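Local coordinates for DNA mismatch repair protein MUTS (Thermus aquaticus, PDB 1EWQ), which binds mismatched DNA during mismatch repair, probably carrying out the recognition step, and has a weak ATPase activity, at residues C[428-431]-C[437-440]; C[444-449]-C[466-471]; C[458-463]-C[474-479]. All blocks are in the same frame, centred on the assembly; numbering follows the deposited sequence.

Contact 1: C[428-431]-C[437-440]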
# COMPACT_ATOMS: atom_id res chain seq x y z
N ARG C 428 -5.58 63.76 7.49
CA ARG C 428 -6.40 64.95 7.42
C ARG C 428 -7.48 64.89 8.50
O ARG C 428 -7.67 65.84 9.27
CB ARG C 428 -7.08 65.06 6.05
CG ARG C 428 -7.86 66.37 5.87
CD ARG C 428 -8.74 66.35 4.63
NE ARG C 428 -9.94 65.55 4.84
CZ ARG C 428 -10.84 65.29 3.89
NH1 ARG C 428 -10.67 65.78 2.66
NH2 ARG C 428 -11.91 64.55 4.17
N GLU C 429 -8.19 63.76 8.56
CA GLU C 429 -9.26 63.60 9.53
C GLU C 429 -8.83 63.55 10.99
O GLU C 429 -9.59 63.99 11.86
CB GLU C 429 -10.09 62.36 9.18
CG GLU C 429 -10.95 62.56 7.94
CD GLU C 429 -11.83 63.80 8.05
OE1 GLU C 429 -12.72 63.83 8.92
OE2 GLU C 429 -11.63 64.74 7.26
N ARG C 430 -7.63 63.04 11.27
CA ARG C 430 -7.15 63.00 12.65
C ARG C 430 -7.03 64.42 13.19
O ARG C 430 -7.37 64.69 14.34
CB ARG C 430 -5.77 62.33 12.74
CG ARG C 430 -5.79 60.82 12.58
CD ARG C 430 -4.42 60.21 12.89
NE ARG C 430 -4.42 58.76 12.73
CZ ARG C 430 -3.37 57.97 12.97
NH1 ARG C 430 -2.22 58.49 13.38
NH2 ARG C 430 -3.48 56.66 12.78
N GLU C 431 -6.55 65.33 12.34
CA GLU C 431 -6.38 66.72 12.75
C GLU C 431 -7.71 67.47 12.77
O GLU C 431 -7.98 68.23 13.70
CB GLU C 431 -5.37 67.43 11.82
CG GLU C 431 -4.92 68.80 12.33
CD GLU C 431 -4.28 68.74 13.71
OE1 GLU C 431 -4.89 68.16 14.63
OE2 GLU C 431 -3.16 69.29 13.87
N THR C 437 -6.32 58.53 17.53
CA THR C 437 -6.33 57.14 17.09
C THR C 437 -7.25 56.83 15.90
O THR C 437 -7.45 55.67 15.56
CB THR C 437 -6.71 56.20 18.25
OG1 THR C 437 -7.94 56.64 18.84
CG2 THR C 437 -5.61 56.18 19.30
N LEU C 438 -7.80 57.86 15.27
CA LEU C 438 -8.67 57.65 14.11
C LEU C 438 -7.87 56.91 13.04
O LEU C 438 -6.67 57.11 12.90
CB LEU C 438 -9.18 58.98 13.55
CG LEU C 438 -10.06 58.95 12.29
CD1 LEU C 438 -10.85 60.24 12.20
CD2 LEU C 438 -9.21 58.74 11.04
N LYS C 439 -8.54 56.04 12.30
CA LYS C 439 -7.85 55.29 11.27
C LYS C 439 -8.65 55.07 10.00
O LYS C 439 -9.87 55.06 10.01
CB LYS C 439 -7.41 53.92 11.82
CG LYS C 439 -6.11 53.98 12.62
CD LYS C 439 -5.63 52.61 13.07
CE LYS C 439 -6.56 52.00 14.10
NZ LYS C 439 -6.03 50.70 14.63
N VAL C 440 -7.92 54.93 8.90
CA VAL C 440 -8.52 54.63 7.61
C VAL C 440 -8.14 53.17 7.38
O VAL C 440 -6.96 52.84 7.27
CB VAL C 440 -7.93 55.48 6.47
CG1 VAL C 440 -8.29 54.86 5.12
CG2 VAL C 440 -8.46 56.91 6.55
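Arg430 and Leu438 meet at a slant, the arginine passing alongside the leucine to reach its backbone rather than its branches. The torsions show how: CG of Arg430 stands beside the backbone N (chi1 -74°) and the chain then runs extended to NE, so the guanidinium arrives beside the carbonyl of Leu438. NE of Arg430 donates to O of Leu438 at 2.8 Å with an N-H...O angle of 145°, the donor lying slightly off the carbonyl plane. NH2 of Arg430 adds a second, weak bond to the same Leu438 O at 3.2 Å, and it also forms a salt bridge with Glu426 one turn back on the helix. Beneath the polar end the chains pack through carbon, with CG of Arg430 4.0 Å from CB of Leu438.

Lys439 comes to the guanidinium edge with its aliphatic part: its CG is 3.8 Å from NH2 of Arg430, while the two charged ends stay well apart.

At the preceding helix position Glu429 touches Leu438 through its CB, which lies 3.8 Å from CD1 of Leu438. Its chain bends at chi2 and carries the carboxylate away, where OE1 pairs with the hydroxyl of Tyr464 and OE2 takes NE and NH2 of Arg428 side-on, each at 3.1 Å. Leu438 further packs on Leu450 of the neighbouring strand.

The contact thus closes the short connection from helix 406-433 into strand 439-443, at the far end of the long lever helices where the small DNA-gripping domain of MutS begins. One good bond from NE and a weak one from NH2 meet the carbonyl oxygen of Leu438, consistent with a turn held by side chain to backbone bonding above the apolar packing of Leu438 on Glu429 CB and Leu450.

Contact 2: C[444-449]-C[466-471]. With nucleotides of chain A.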
# COMPACT_ATOMS: atom_id res chain seq x y z
N ALA C 444 -12.71 43.60 2.48
CA ALA C 444 -13.50 43.24 1.31
C ALA C 444 -15.01 43.37 1.46
O ALA C 444 -15.72 43.48 0.46
CB ALA C 444 -13.14 41.82 0.87
N VAL C 445 -15.50 43.37 2.69
CA VAL C 445 -16.93 43.47 2.89
C VAL C 445 -17.49 44.90 2.90
O VAL C 445 -18.56 45.14 2.35
CB VAL C 445 -17.36 42.78 4.20
CG1 VAL C 445 -18.88 42.81 4.32
CG2 VAL C 445 -16.84 41.33 4.21
N PHE C 446 -16.77 45.84 3.50
CA PHE C 446 -17.24 47.22 3.55
C PHE C 446 -16.43 48.21 2.73
O PHE C 446 -16.84 49.36 2.57
CB PHE C 446 -17.32 47.70 5.01
CG PHE C 446 -18.30 46.92 5.86
CD1 PHE C 446 -17.91 45.76 6.53
CD2 PHE C 446 -19.63 47.34 5.97
CE1 PHE C 446 -18.82 45.03 7.30
CE2 PHE C 446 -20.55 46.61 6.73
CZ PHE C 446 -20.15 45.45 7.39
N GLY C 447 -15.28 47.78 2.21
CA GLY C 447 -14.45 48.68 1.43
C GLY C 447 -13.62 49.59 2.32
O GLY C 447 -13.28 49.22 3.44
N TYR C 448 -13.29 50.79 1.83
CA TYR C 448 -12.51 51.73 2.63
C TYR C 448 -13.38 52.43 3.67
O TYR C 448 -14.55 52.69 3.43
CB TYR C 448 -11.84 52.77 1.74
CG TYR C 448 -10.74 52.19 0.89
CD1 TYR C 448 -11.03 51.52 -0.30
CD2 TYR C 448 -9.41 52.25 1.30
CE1 TYR C 448 -10.02 50.92 -1.05
CE2 TYR C 448 -8.40 51.66 0.56
CZ TYR C 448 -8.71 50.99 -0.61
OH TYR C 448 -7.70 50.41 -1.35
N TYR C 449 -12.79 52.74 4.82
CA TYR C 449 -13.57 53.38 5.89
C TYR C 449 -12.72 54.15 6.90
O TYR C 449 -11.50 54.03 6.93
CB TYR C 449 -14.37 52.31 6.64
CG TYR C 449 -13.50 51.24 7.27
CD1 TYR C 449 -12.68 51.52 8.37
CD2 TYR C 449 -13.44 49.96 6.72
CE1 TYR C 449 -11.83 50.55 8.92
CE2 TYR C 449 -12.59 48.98 7.25
CZ TYR C 449 -11.79 49.29 8.35
OH TYR C 449 -10.93 48.32 8.85
N PRO C 466 -22.30 56.33 9.18
CA PRO C 466 -22.11 55.04 9.83
C PRO C 466 -22.09 53.94 8.79
O PRO C 466 -22.93 53.93 7.89
CB PRO C 466 -23.32 54.93 10.75
CG PRO C 466 -23.60 56.37 11.10
CD PRO C 466 -23.44 57.06 9.77
N VAL C 467 -21.14 53.02 8.89
CA VAL C 467 -21.05 51.92 7.93
C VAL C 467 -20.99 50.55 8.60
O VAL C 467 -21.67 49.61 8.17
CB VAL C 467 -19.81 52.10 7.01
CG1 VAL C 467 -19.54 50.82 6.24
CG2 VAL C 467 -20.05 53.24 6.04
N GLN C 468 -20.19 50.44 9.65
CA GLN C 468 -20.07 49.17 10.35
C GLN C 468 -19.91 49.40 11.84
O GLN C 468 -19.09 50.22 12.27
CB GLN C 468 -18.85 48.39 9.82
CG GLN C 468 -18.66 47.02 10.48
CD GLN C 468 -17.34 46.34 10.11
OE1 GLN C 468 -17.11 45.19 10.47
NE2 GLN C 468 -16.47 47.07 9.42
N THR C 469 -20.71 48.68 12.62
CA THR C 469 -20.66 48.78 14.07
C THR C 469 -19.94 47.54 14.60
O THR C 469 -20.22 46.41 14.20
CB THR C 469 -22.08 48.82 14.70
OG1 THR C 469 -22.78 49.99 14.25
CG2 THR C 469 -21.97 48.85 16.23
N LEU C 470 -18.99 47.76 15.50
CA LEU C 470 -18.26 46.66 16.10
C LEU C 470 -18.41 46.71 17.60
O LEU C 470 -19.08 47.60 18.14
CB LEU C 470 -16.78 46.71 15.69
CG LEU C 470 -16.55 46.55 14.19
CD1 LEU C 470 -16.20 47.90 13.58
CD2 LEU C 470 -15.43 45.56 13.94
N LYS C 471 -17.80 45.76 18.28
CA LYS C 471 -17.88 45.68 19.73
C LYS C 471 -17.56 47.02 20.39
O LYS C 471 -18.35 47.51 21.20
CB LYS C 471 -16.93 44.59 20.25
CG LYS C 471 -17.28 44.05 21.63
CD LYS C 471 -18.76 43.64 21.70
CE LYS C 471 -19.04 42.83 22.96
NZ LYS C 471 -18.48 43.49 24.19
P DC A 20 -15.13 43.20 17.12
OP1 DC A 20 -16.58 43.55 17.15
OP2 DC A 20 -14.11 44.29 17.14
O5' DC A 20 -14.83 42.22 18.34
C5' DC A 20 -15.54 40.99 18.44
C4' DC A 20 -14.98 40.17 19.57
O4' DC A 20 -13.76 39.49 19.17
C3' DC A 20 -14.64 40.98 20.82
O3' DC A 20 -15.16 40.33 21.97
C2' DC A 20 -13.12 40.98 20.86
C1' DC A 20 -12.78 39.65 20.19
N1 DC A 20 -11.46 39.60 19.55
C2 DC A 20 -10.74 38.39 19.58
O2 DC A 20 -11.25 37.41 20.14
N3 DC A 20 -9.52 38.33 19.00
C4 DC A 20 -9.01 39.42 18.40
N4 DC A 20 -7.80 39.32 17.84
C5 DC A 20 -9.72 40.65 18.35
C6 DC A 20 -10.93 40.70 18.94
P DG A 21 -15.16 41.10 23.37
OP1 DG A 21 -16.57 41.07 23.84
OP2 DG A 21 -14.46 42.41 23.24
O5' DG A 21 -14.27 40.15 24.29
C5' DG A 21 -14.55 38.75 24.34
C4' DG A 21 -13.47 38.02 25.10
O4' DG A 21 -12.25 37.98 24.32
C3' DG A 21 -13.10 38.64 26.45
O3' DG A 21 -12.91 37.59 27.42
C2' DG A 21 -11.81 39.39 26.15
C1' DG A 21 -11.17 38.55 25.05
N9 DG A 21 -10.32 39.26 24.10
C8 DG A 21 -10.57 40.47 23.51
N7 DG A 21 -9.64 40.82 22.66
C5 DG A 21 -8.72 39.78 22.71
C6 DG A 21 -7.49 39.59 22.00
O6 DG A 21 -6.95 40.33 21.17
N1 DG A 21 -6.87 38.40 22.36
C2 DG A 21 -7.36 37.50 23.27
N2 DG A 21 -6.62 36.41 23.48
N3 DG A 21 -8.49 37.66 23.94
C4 DG A 21 -9.12 38.81 23.60
P DT A 19 -12.69 43.49 10.99
OP1 DT A 19 -13.91 44.14 10.42
OP2 DT A 19 -11.40 44.23 11.05
O5' DT A 19 -13.06 43.05 12.46
C5' DT A 19 -12.74 41.75 12.90
C4' DT A 19 -13.70 41.32 13.97
O4' DT A 19 -13.31 39.99 14.37
C3' DT A 19 -13.63 42.18 15.22
O3' DT A 19 -14.91 42.26 15.84
C2' DT A 19 -12.59 41.48 16.07
C1' DT A 19 -12.64 40.02 15.62
N1 DT A 19 -11.31 39.42 15.40
C2 DT A 19 -11.11 38.14 15.82
O2 DT A 19 -11.97 37.49 16.39
N3 DT A 19 -9.85 37.64 15.56
C4 DT A 19 -8.81 38.30 14.93
O4 DT A 19 -7.74 37.72 14.76
C5 DT A 19 -9.10 39.65 14.51
C7 DT A 19 -8.04 40.44 13.82
C6 DT A 19 -10.32 40.14 14.77
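Phe446 and Gln468 form a stack of ring and amide, their planes 16° apart while the two side chains cross at about a right angle. The amide carbon CD of Gln468 is 3.4 Å from CE1 of Phe446, at one side of the ring. The same glutamine also makes a CH-pi contact: its CB sits 3.9 Å from the ring centroid of Phe446, almost directly above it, so the aliphatic root covers the centre. With CG anti to the backbone N (chi1 -178°) and the chain extended beyond it, Gln468 is laid across the face, from CB over the centre to the amide at the CE1-CD1 side.

Apolar packing adds Val467, whose CG1 approaches CD2 of Phe446 at 3.5 Å. Replacing Phe446 with an alanine would probably leave the amide of Gln468 without its stacking surface and open a gap beside Val467.

Both residues can face the ring's neighbourhood because Val467 and Gln468 together oppose Arg475, a classic beta bulge in strand 465-469, outermost in the four-stranded antiparallel sheet of this chain. Phe446 itself stands in the turn joining strands 439-443 and 449-453.

Polar contacts run to the DNA. The backbone N of Lys471 donates to OP1 of DC20 of chain A at 2.8 Å, nearly straight at 165°, whereas NZ of Lys471 makes only a weak bond to OP1 of DG21 of chain A, 3.1 Å away.

By van der Waals contact Leu470 lies against the backbone between DT19 and DC20 of chain A, its CB 3.5 Å from OP1 of DC20 and its CD2 3.8 Å from O5' of DT19.

Across the dimer, Phe446 touches Leu470 of the second subunit, and Thr469 N is hydrogen-bonded to Thr469 OG1 of that subunit.

Contact 3: C[458-463]-C[474-479]. With nucleotides of chain A.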
# COMPACT_ATOMS: atom_id res chain seq x y z
N GLU C 458 -18.79 60.42 20.66
CA GLU C 458 -19.51 61.70 20.72
C GLU C 458 -18.66 62.81 20.09
O GLU C 458 -19.04 63.98 20.08
CB GLU C 458 -19.83 62.09 22.18
CG GLU C 458 -20.25 60.93 23.09
CD GLU C 458 -20.72 61.40 24.46
OE1 GLU C 458 -20.68 60.61 25.42
OE2 GLU C 458 -21.14 62.56 24.59
N ARG C 459 -17.52 62.41 19.55
CA ARG C 459 -16.57 63.32 18.94
C ARG C 459 -16.61 63.25 17.40
O ARG C 459 -15.98 64.05 16.70
CB ARG C 459 -15.18 62.96 19.47
CG ARG C 459 -14.32 64.10 19.92
CD ARG C 459 -14.97 65.03 20.95
NE ARG C 459 -14.35 66.34 20.81
CZ ARG C 459 -14.80 67.47 21.32
NH1 ARG C 459 -15.92 67.49 22.04
NH2 ARG C 459 -14.16 68.60 21.08
N VAL C 460 -17.37 62.29 16.88
CA VAL C 460 -17.50 62.07 15.43
C VAL C 460 -18.26 63.18 14.70
O VAL C 460 -19.38 63.53 15.08
CB VAL C 460 -18.20 60.72 15.16
CG1 VAL C 460 -18.38 60.53 13.67
CG2 VAL C 460 -17.39 59.58 15.75
N PRO C 461 -17.68 63.74 13.63
CA PRO C 461 -18.40 64.80 12.91
C PRO C 461 -19.69 64.30 12.28
O PRO C 461 -19.83 63.11 11.95
CB PRO C 461 -17.37 65.29 11.89
CG PRO C 461 -16.51 64.10 11.66
CD PRO C 461 -16.35 63.50 13.04
N LYS C 462 -20.64 65.22 12.11
CA LYS C 462 -21.95 64.93 11.54
C LYS C 462 -21.90 64.34 10.13
O LYS C 462 -22.79 63.60 9.74
CB LYS C 462 -22.81 66.21 11.52
CG LYS C 462 -22.80 67.04 12.80
CD LYS C 462 -23.43 66.33 14.01
CE LYS C 462 -22.40 65.50 14.79
NZ LYS C 462 -22.90 65.06 16.14
N GLU C 463 -20.86 64.69 9.38
CA GLU C 463 -20.69 64.21 8.00
C GLU C 463 -20.42 62.72 7.91
O GLU C 463 -20.78 62.08 6.91
CB GLU C 463 -19.53 64.95 7.31
CG GLU C 463 -19.69 66.46 7.21
CD GLU C 463 -19.80 67.14 8.57
OE1 GLU C 463 -18.95 66.88 9.45
OE2 GLU C 463 -20.75 67.94 8.75
N GLN C 474 -16.41 51.85 15.65
CA GLN C 474 -17.44 52.16 14.68
C GLN C 474 -16.75 52.69 13.44
O GLN C 474 -15.79 53.46 13.53
CB GLN C 474 -18.41 53.21 15.23
CG GLN C 474 -19.47 53.69 14.25
CD GLN C 474 -20.46 52.61 13.83
OE1 GLN C 474 -20.99 51.87 14.66
NE2 GLN C 474 -20.71 52.51 12.52
N ARG C 475 -17.24 52.27 12.28
CA ARG C 475 -16.67 52.72 11.02
C ARG C 475 -17.67 53.53 10.22
O ARG C 475 -18.88 53.25 10.20
CB ARG C 475 -16.16 51.50 10.24
CG ARG C 475 -15.03 50.80 10.98
CD ARG C 475 -14.74 49.40 10.47
NE ARG C 475 -13.63 48.82 11.21
CZ ARG C 475 -13.28 47.54 11.16
NH1 ARG C 475 -13.96 46.69 10.41
NH2 ARG C 475 -12.25 47.10 11.88
N TYR C 476 -17.16 54.57 9.57
CA TYR C 476 -17.99 55.47 8.79
C TYR C 476 -17.46 55.69 7.39
O TYR C 476 -16.45 55.12 6.98
CB TYR C 476 -18.10 56.84 9.47
CG TYR C 476 -18.34 56.79 10.96
CD1 TYR C 476 -17.29 56.51 11.84
CD2 TYR C 476 -19.60 57.05 11.50
CE1 TYR C 476 -17.49 56.49 13.21
CE2 TYR C 476 -19.81 57.03 12.87
CZ TYR C 476 -18.75 56.75 13.73
OH TYR C 476 -18.94 56.72 15.09
N THR C 477 -18.16 56.55 6.66
CA THR C 477 -17.80 56.87 5.30
C THR C 477 -18.04 58.34 5.01
O THR C 477 -18.92 58.97 5.61
CB THR C 477 -18.64 56.02 4.32
OG1 THR C 477 -18.02 54.74 4.16
CG2 THR C 477 -18.76 56.69 2.98
N LEU C 478 -17.23 58.89 4.12
CA LEU C 478 -17.37 60.27 3.69
C LEU C 478 -17.63 60.14 2.19
O LEU C 478 -17.19 59.18 1.56
CB LEU C 478 -16.08 61.07 3.94
CG LEU C 478 -15.74 61.50 5.37
CD1 LEU C 478 -14.52 62.41 5.34
CD2 LEU C 478 -16.91 62.24 6.00
N PRO C 479 -18.37 61.09 1.60
CA PRO C 479 -18.69 61.09 0.17
C PRO C 479 -17.47 61.01 -0.76
O PRO C 479 -17.50 60.31 -1.78
CB PRO C 479 -19.47 62.39 0.00
CG PRO C 479 -20.19 62.52 1.33
CD PRO C 479 -19.08 62.17 2.31
P DT A 19 -12.69 43.49 10.99
OP1 DT A 19 -13.91 44.14 10.42
OP2 DT A 19 -11.40 44.23 11.05
O5' DT A 19 -13.06 43.05 12.46
C5' DT A 19 -12.74 41.75 12.90
C4' DT A 19 -13.70 41.32 13.97
O4' DT A 19 -13.31 39.99 14.37
C3' DT A 19 -13.63 42.18 15.22
O3' DT A 19 -14.91 42.26 15.84
C2' DT A 19 -12.59 41.48 16.07
C1' DT A 19 -12.64 40.02 15.62
N1 DT A 19 -11.31 39.42 15.40
C2 DT A 19 -11.11 38.14 15.82
O2 DT A 19 -11.97 37.49 16.39
N3 DT A 19 -9.85 37.64 15.56
C4 DT A 19 -8.81 38.30 14.93
O4 DT A 19 -7.74 37.72 14.76
C5 DT A 19 -9.10 39.65 14.51
C7 DT A 19 -8.04 40.44 13.82
C6 DT A 19 -10.32 40.14 14.77
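Val460 straddles the phenol end of Tyr476, one methyl over the ring and the other against the hydroxyl. CG1 of Val460 stands 4.0 Å from the ring centroid of Tyr476, 19° off the normal and displaced toward the rim, which makes it a CH-pi contact. CG2 of Val460 lies 3.3 Å from OH of Tyr476, and 3.7 Å from its CZ. With CG1 anti to the backbone N (chi1 177°), Val460 turns both methyls to the tyrosine. The ring of Tyr464 meets Tyr476 at an inclined angle, and Pro466 of the neighbouring strand touches it as well.

Further along, the loop closes on the strand's end through carbon: CB of Glu463 is 4.0 Å from CD2 of Leu478, and the glutamate chain bends away beyond that point. Leu478 occupies the N-cap position of helix 479-511, so the loop packs where the last strand of the sheet passes into the second lever helix.

Alternation along strand 473-477 sends Arg475 away from this packing and toward the DNA. Its chain runs extended from CG to NE and meets one phosphate with two nitrogens: NH1 of Arg475 donates to OP1 of DT19 of chain A at 2.6 Å, and NH2 of Arg475 to OP2 of the same DT19 at 3.1 Å. The phosphorus lies in the guanidinium plane. NH2 also forms a salt bridge with Glu451. Next door, NE2 of Gln474 bonds to O of Arg475 at 3.0 Å, while OE1 of Gln474 is held by Thr469.

Tyr476 therefore packs against the loop while its neighbour Arg475 is turned to the phosphate; Glu451 would probably help fix the rotation of the guanidinium that grips the backbone of the DNA.

All three contacts serve one antiparallel sheet. Contact 3 is buried, packing a loop against inner strand 473-477, whereas contacts 1 and 2 are only partly buried and involve the two strands outermost in this chain's sheet. Contacts 2 and 3 share the hairpin of strands 465-469 and 473-477, probably joined by a hydrogen bond from Val467 N to Arg475 O, 2.6 Å, and both touch the DNA backbone; contact 1 stays about 9 Å from the nucleic acid at nearest atoms. Across their segments, contact 1 relies on a guanidinium-carbonyl bond, contact 2 on stacking, contact 3 on methyl-aromatic packing. Leu478 touches Arg428 and Glu429, tying contact 3 to helix 406-433. Contact 2 alone reaches the second subunit.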